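Local coordinates for protein SsfX3 (Streptomyces sp. SF2575, PDB 3SKV) that probably transfers a salicylyl group onto a tetracycline intermediate during antibiotic biosynthesis, as a GDSL/SGNH-family acyltransferase, at residues F257-V271 and K305-V318. The protein carries 1 engineered substitution. Numbering follows the deposited sequence.
Sequences FMDGDGFVDFPANLV and KPTVADYREQVVKV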
# COMPACT_ATOMS: atom_id res chain seq x y z
N PHE A 257 7.84 -15.07 -12.28
CA PHE A 257 9.00 -15.97 -12.26
C PHE A 257 8.82 -17.03 -11.16
O PHE A 257 9.14 -18.20 -11.39
CB PHE A 257 10.34 -15.18 -12.07
CG PHE A 257 11.53 -16.03 -11.67
CD1 PHE A 257 12.22 -16.78 -12.62
CD2 PHE A 257 11.89 -16.17 -10.33
CE1 PHE A 257 13.27 -17.63 -12.24
CE2 PHE A 257 12.95 -17.01 -9.95
CZ PHE A 257 13.64 -17.73 -10.91
N MET A 258 8.33 -16.62 -9.97
CA MET A 258 8.08 -17.46 -8.80
C MET A 258 7.16 -18.66 -9.09
O MET A 258 7.21 -19.65 -8.36
CB MET A 258 7.50 -16.62 -7.66
CG MET A 258 8.50 -15.67 -7.02
SD MET A 258 7.73 -14.50 -5.87
CE MET A 258 7.07 -15.64 -4.63
N ASP A 259 6.32 -18.56 -10.15
CA ASP A 259 5.39 -19.61 -10.58
C ASP A 259 5.93 -20.38 -11.76
O ASP A 259 5.31 -21.36 -12.18
CB ASP A 259 4.00 -19.03 -10.92
CG ASP A 259 3.14 -18.72 -9.70
OD1 ASP A 259 3.06 -19.58 -8.80
OD2 ASP A 259 2.55 -17.63 -9.67
N GLY A 260 7.06 -19.92 -12.30
CA GLY A 260 7.77 -20.50 -13.44
C GLY A 260 7.01 -20.43 -14.74
O GLY A 260 7.43 -21.00 -15.75
N ASP A 261 5.93 -19.69 -14.72
CA ASP A 261 4.95 -19.55 -15.79
C ASP A 261 4.58 -18.08 -15.96
O ASP A 261 4.38 -17.36 -14.97
CB ASP A 261 3.71 -20.36 -15.38
CG ASP A 261 2.72 -20.61 -16.47
OD1 ASP A 261 2.89 -21.60 -17.21
OD2 ASP A 261 1.72 -19.86 -16.53
N GLY A 262 4.48 -17.67 -17.22
CA GLY A 262 4.10 -16.31 -17.55
C GLY A 262 5.06 -15.52 -18.42
O GLY A 262 4.71 -14.41 -18.81
N PHE A 263 6.24 -16.07 -18.75
CA PHE A 263 7.25 -15.34 -19.54
C PHE A 263 6.87 -14.97 -20.98
O PHE A 263 7.13 -13.84 -21.41
CB PHE A 263 8.63 -16.03 -19.51
CG PHE A 263 9.72 -15.17 -20.12
CD1 PHE A 263 10.16 -14.01 -19.49
CD2 PHE A 263 10.30 -15.52 -21.34
CE1 PHE A 263 11.17 -13.22 -20.04
CE2 PHE A 263 11.33 -14.74 -21.88
CZ PHE A 263 11.77 -13.59 -21.22
N VAL A 264 6.32 -15.92 -21.74
CA VAL A 264 5.92 -15.72 -23.14
C VAL A 264 4.87 -14.60 -23.26
O VAL A 264 5.01 -13.72 -24.11
CB VAL A 264 5.49 -17.05 -23.84
CG1 VAL A 264 5.03 -16.82 -25.27
CG2 VAL A 264 6.63 -18.07 -23.81
N ASP A 265 3.86 -14.61 -22.40
CA ASP A 265 2.77 -13.62 -22.41
C ASP A 265 3.11 -12.32 -21.76
O ASP A 265 2.40 -11.34 -21.98
CB ASP A 265 1.48 -14.21 -21.83
CG ASP A 265 0.94 -15.36 -22.66
OD1 ASP A 265 1.32 -15.47 -23.86
OD2 ASP A 265 0.11 -16.13 -22.14
N PHE A 266 4.17 -12.30 -20.97
CA PHE A 266 4.60 -11.14 -20.19
C PHE A 266 4.63 -9.79 -20.96
O PHE A 266 3.94 -8.86 -20.52
CB PHE A 266 5.93 -11.43 -19.45
CG PHE A 266 6.25 -10.39 -18.42
CD1 PHE A 266 5.62 -10.39 -17.18
CD2 PHE A 266 7.18 -9.39 -18.70
CE1 PHE A 266 5.92 -9.41 -16.23
CE2 PHE A 266 7.50 -8.43 -17.74
CZ PHE A 266 6.87 -8.44 -16.52
N PRO A 267 5.37 -9.65 -22.09
CA PRO A 267 5.36 -8.37 -22.80
C PRO A 267 3.97 -7.94 -23.26
O PRO A 267 3.63 -6.78 -23.09
CB PRO A 267 6.33 -8.58 -23.98
CG PRO A 267 7.09 -9.78 -23.65
CD PRO A 267 6.23 -10.63 -22.80
N ALA A 268 3.16 -8.87 -23.80
CA ALA A 268 1.79 -8.58 -24.25
C ALA A 268 0.90 -8.16 -23.08
O ALA A 268 0.13 -7.20 -23.21
CB ALA A 268 1.19 -9.78 -24.94
N ASN A 269 1.04 -8.85 -21.92
CA ASN A 269 0.26 -8.53 -20.73
C ASN A 269 0.60 -7.17 -20.18
O ASN A 269 -0.31 -6.46 -19.73
CB ASN A 269 0.38 -9.62 -19.66
CG ASN A 269 -0.22 -10.97 -20.02
OD1 ASN A 269 0.17 -12.01 -19.47
ND2 ASN A 269 -1.18 -11.02 -20.93
N LEU A 270 1.89 -6.78 -20.24
CA LEU A 270 2.37 -5.48 -19.75
C LEU A 270 1.92 -4.33 -20.67
O LEU A 270 1.40 -3.31 -20.19
CB LEU A 270 3.90 -5.52 -19.57
CG LEU A 270 4.57 -4.29 -18.93
CD1 LEU A 270 3.80 -3.76 -17.69
CD2 LEU A 270 6.04 -4.58 -18.63
N VAL A 271 2.07 -4.53 -22.00
CA VAL A 271 1.60 -3.57 -23.01
C VAL A 271 0.08 -3.36 -22.80
O VAL A 271 -0.36 -2.22 -22.60
CB VAL A 271 1.96 -4.03 -24.44
CG1 VAL A 271 1.08 -3.33 -25.48
CG2 VAL A 271 3.44 -3.82 -24.73
N LYS A 305 15.27 -22.22 -18.11
CA LYS A 305 13.97 -21.66 -17.78
C LYS A 305 14.23 -20.16 -17.60
O LYS A 305 15.31 -19.81 -17.09
CB LYS A 305 13.47 -22.30 -16.45
CG LYS A 305 12.11 -21.86 -15.95
CD LYS A 305 12.07 -21.69 -14.43
CE LYS A 305 11.40 -20.39 -14.00
NZ LYS A 305 11.13 -20.35 -12.52
N PRO A 306 13.30 -19.26 -18.03
CA PRO A 306 13.55 -17.82 -17.83
C PRO A 306 13.93 -17.42 -16.41
O PRO A 306 13.44 -18.01 -15.44
CB PRO A 306 12.23 -17.16 -18.24
CG PRO A 306 11.55 -18.14 -19.11
CD PRO A 306 11.99 -19.50 -18.68
N THR A 307 14.82 -16.43 -16.30
CA THR A 307 15.35 -15.92 -15.04
C THR A 307 14.70 -14.57 -14.70
O THR A 307 14.00 -13.99 -15.53
CB THR A 307 16.89 -15.78 -15.14
OG1 THR A 307 17.22 -14.74 -16.06
CG2 THR A 307 17.58 -17.06 -15.56
N VAL A 308 14.97 -14.07 -13.49
CA VAL A 308 14.52 -12.76 -13.00
C VAL A 308 15.09 -11.67 -13.95
O VAL A 308 14.35 -10.76 -14.35
CB VAL A 308 14.91 -12.52 -11.53
CG1 VAL A 308 14.56 -11.10 -11.10
CG2 VAL A 308 14.25 -13.54 -10.61
N ALA A 309 16.37 -11.82 -14.35
CA ALA A 309 17.04 -10.91 -15.28
C ALA A 309 16.28 -10.79 -16.61
O ALA A 309 16.10 -9.68 -17.11
CB ALA A 309 18.46 -11.38 -15.53
N ASP A 310 15.78 -11.94 -17.13
CA ASP A 310 14.97 -12.05 -18.37
C ASP A 310 13.69 -11.24 -18.28
O ASP A 310 13.32 -10.60 -19.27
CB ASP A 310 14.67 -13.52 -18.73
CG ASP A 310 15.90 -14.30 -19.18
OD1 ASP A 310 16.85 -13.68 -19.71
OD2 ASP A 310 15.92 -15.53 -19.01
N TYR A 311 13.03 -11.27 -17.11
CA TYR A 311 11.80 -10.50 -16.87
C TYR A 311 12.10 -9.02 -16.85
O TYR A 311 11.38 -8.25 -17.50
CB TYR A 311 11.08 -10.92 -15.59
CG TYR A 311 10.26 -12.18 -15.76
CD1 TYR A 311 10.83 -13.43 -15.54
CD2 TYR A 311 8.92 -12.12 -16.14
CE1 TYR A 311 10.09 -14.60 -15.70
CE2 TYR A 311 8.16 -13.29 -16.28
CZ TYR A 311 8.75 -14.52 -16.04
OH TYR A 311 8.05 -15.69 -16.17
N ARG A 312 13.20 -8.61 -16.18
CA ARG A 312 13.66 -7.21 -16.09
C ARG A 312 13.91 -6.64 -17.46
O ARG A 312 13.49 -5.51 -17.73
CB ARG A 312 14.92 -7.06 -15.23
CG ARG A 312 14.72 -7.39 -13.77
CD ARG A 312 15.66 -6.54 -12.90
NE ARG A 312 15.58 -6.96 -11.50
CZ ARG A 312 16.25 -7.97 -10.97
NH1 ARG A 312 17.14 -8.65 -11.70
NH2 ARG A 312 16.06 -8.31 -9.70
N GLU A 313 14.56 -7.43 -18.36
CA GLU A 313 14.84 -7.02 -19.73
C GLU A 313 13.55 -6.75 -20.56
O GLU A 313 13.56 -5.84 -21.39
CB GLU A 313 15.78 -8.01 -20.42
CG GLU A 313 16.64 -7.40 -21.51
CD GLU A 313 17.29 -8.39 -22.46
OE1 GLU A 313 17.40 -9.59 -22.11
OE2 GLU A 313 17.70 -7.97 -23.57
N GLN A 314 12.42 -7.47 -20.28
CA GLN A 314 11.11 -7.28 -20.94
C GLN A 314 10.45 -5.98 -20.50
O GLN A 314 9.88 -5.29 -21.34
CB GLN A 314 10.14 -8.47 -20.71
CG GLN A 314 10.68 -9.82 -21.18
CD GLN A 314 10.67 -10.00 -22.67
OE1 GLN A 314 11.25 -9.23 -23.43
NE2 GLN A 314 10.07 -11.09 -23.13
N VAL A 315 10.58 -5.63 -19.18
CA VAL A 315 10.03 -4.39 -18.63
C VAL A 315 10.69 -3.24 -19.40
O VAL A 315 9.97 -2.38 -19.94
CB VAL A 315 10.12 -4.25 -17.07
CG1 VAL A 315 9.54 -2.93 -16.61
CG2 VAL A 315 9.40 -5.40 -16.36
N VAL A 316 12.02 -3.33 -19.59
CA VAL A 316 12.82 -2.36 -20.34
C VAL A 316 12.31 -2.26 -21.79
O VAL A 316 12.12 -1.16 -22.28
CB VAL A 316 14.35 -2.69 -20.35
CG1 VAL A 316 15.13 -1.60 -21.07
CG2 VAL A 316 14.92 -2.91 -18.95
N LYS A 317 12.16 -3.41 -22.48
CA LYS A 317 11.75 -3.45 -23.88
C LYS A 317 10.39 -2.83 -24.13
O LYS A 317 10.25 -2.08 -25.10
CB LYS A 317 11.85 -4.86 -24.48
CG LYS A 317 13.29 -5.27 -24.81
CD LYS A 317 13.36 -6.62 -25.54
CE LYS A 317 14.79 -7.11 -25.72
NZ LYS A 317 15.51 -6.41 -26.82
N VAL A 318 9.40 -3.11 -23.24
CA VAL A 318 8.03 -2.58 -23.34
C VAL A 318 8.03 -1.06 -23.15
O VAL A 318 7.37 -0.34 -23.91
CB VAL A 318 7.07 -3.31 -22.36
CG1 VAL A 318 5.74 -2.56 -22.18
CG2 VAL A 318 6.83 -4.75 -22.81
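Y311 wedges its ring among F257, F263 and F266. F263 sets its CD1 edge over the centre of one Y311 face, the planes 74° apart, and Y311 in turn directs its own CD2 edge at the centre of the F266 face, 3.9 Å from F266 CD1, giving two successive T-shaped stacks. Y311 swings out beside its own backbone N (chi1 -80°), which brings OH to the G262-F263 backbone; OH lies 3.2 Å from F263 N, but the angle is too poor for a hydrogen bond. P306 CB lies over a face of F263 in a CH-pi contact, while the carbonyl O of D310 sits at the ring edge, 3.5 Å from F263 CE1. The F257 ring is clamped between V308 CG2, 3.8 Å from its centroid, and the ammonium of K305 over the opposite face, a cation-pi pair. Bending at chi2 and chi3 also lets K305 NZ donate a hydrogen bond to F257 O (3.1 Å), which takes a second from G260 N on the opposite face of the carbonyl plane as the type I turn 257-260 closes. In the SGNH-type alpha/beta domain, this joins the connection after strand 247-252 to the helix preceding edge strand 330-333. T307 and D310 form a capping box at the start of that helix: T307 N donates to D310 OD2 from above the carboxylate plane, and a weak bond runs from D310 N to T307 OG1. Farther along, the helical segments 266-271 and 308-318 run at 43° to each other, their axes approaching to 9.7 Å. Q314 lays its amide against P267, NE2 3.3 Å from P267 CG, and V318 fits its methyls against P267, L270 and V271. V315 CG2 meets the F266 edge, and V315 also touches L288 and Y332 of the parallel sheet.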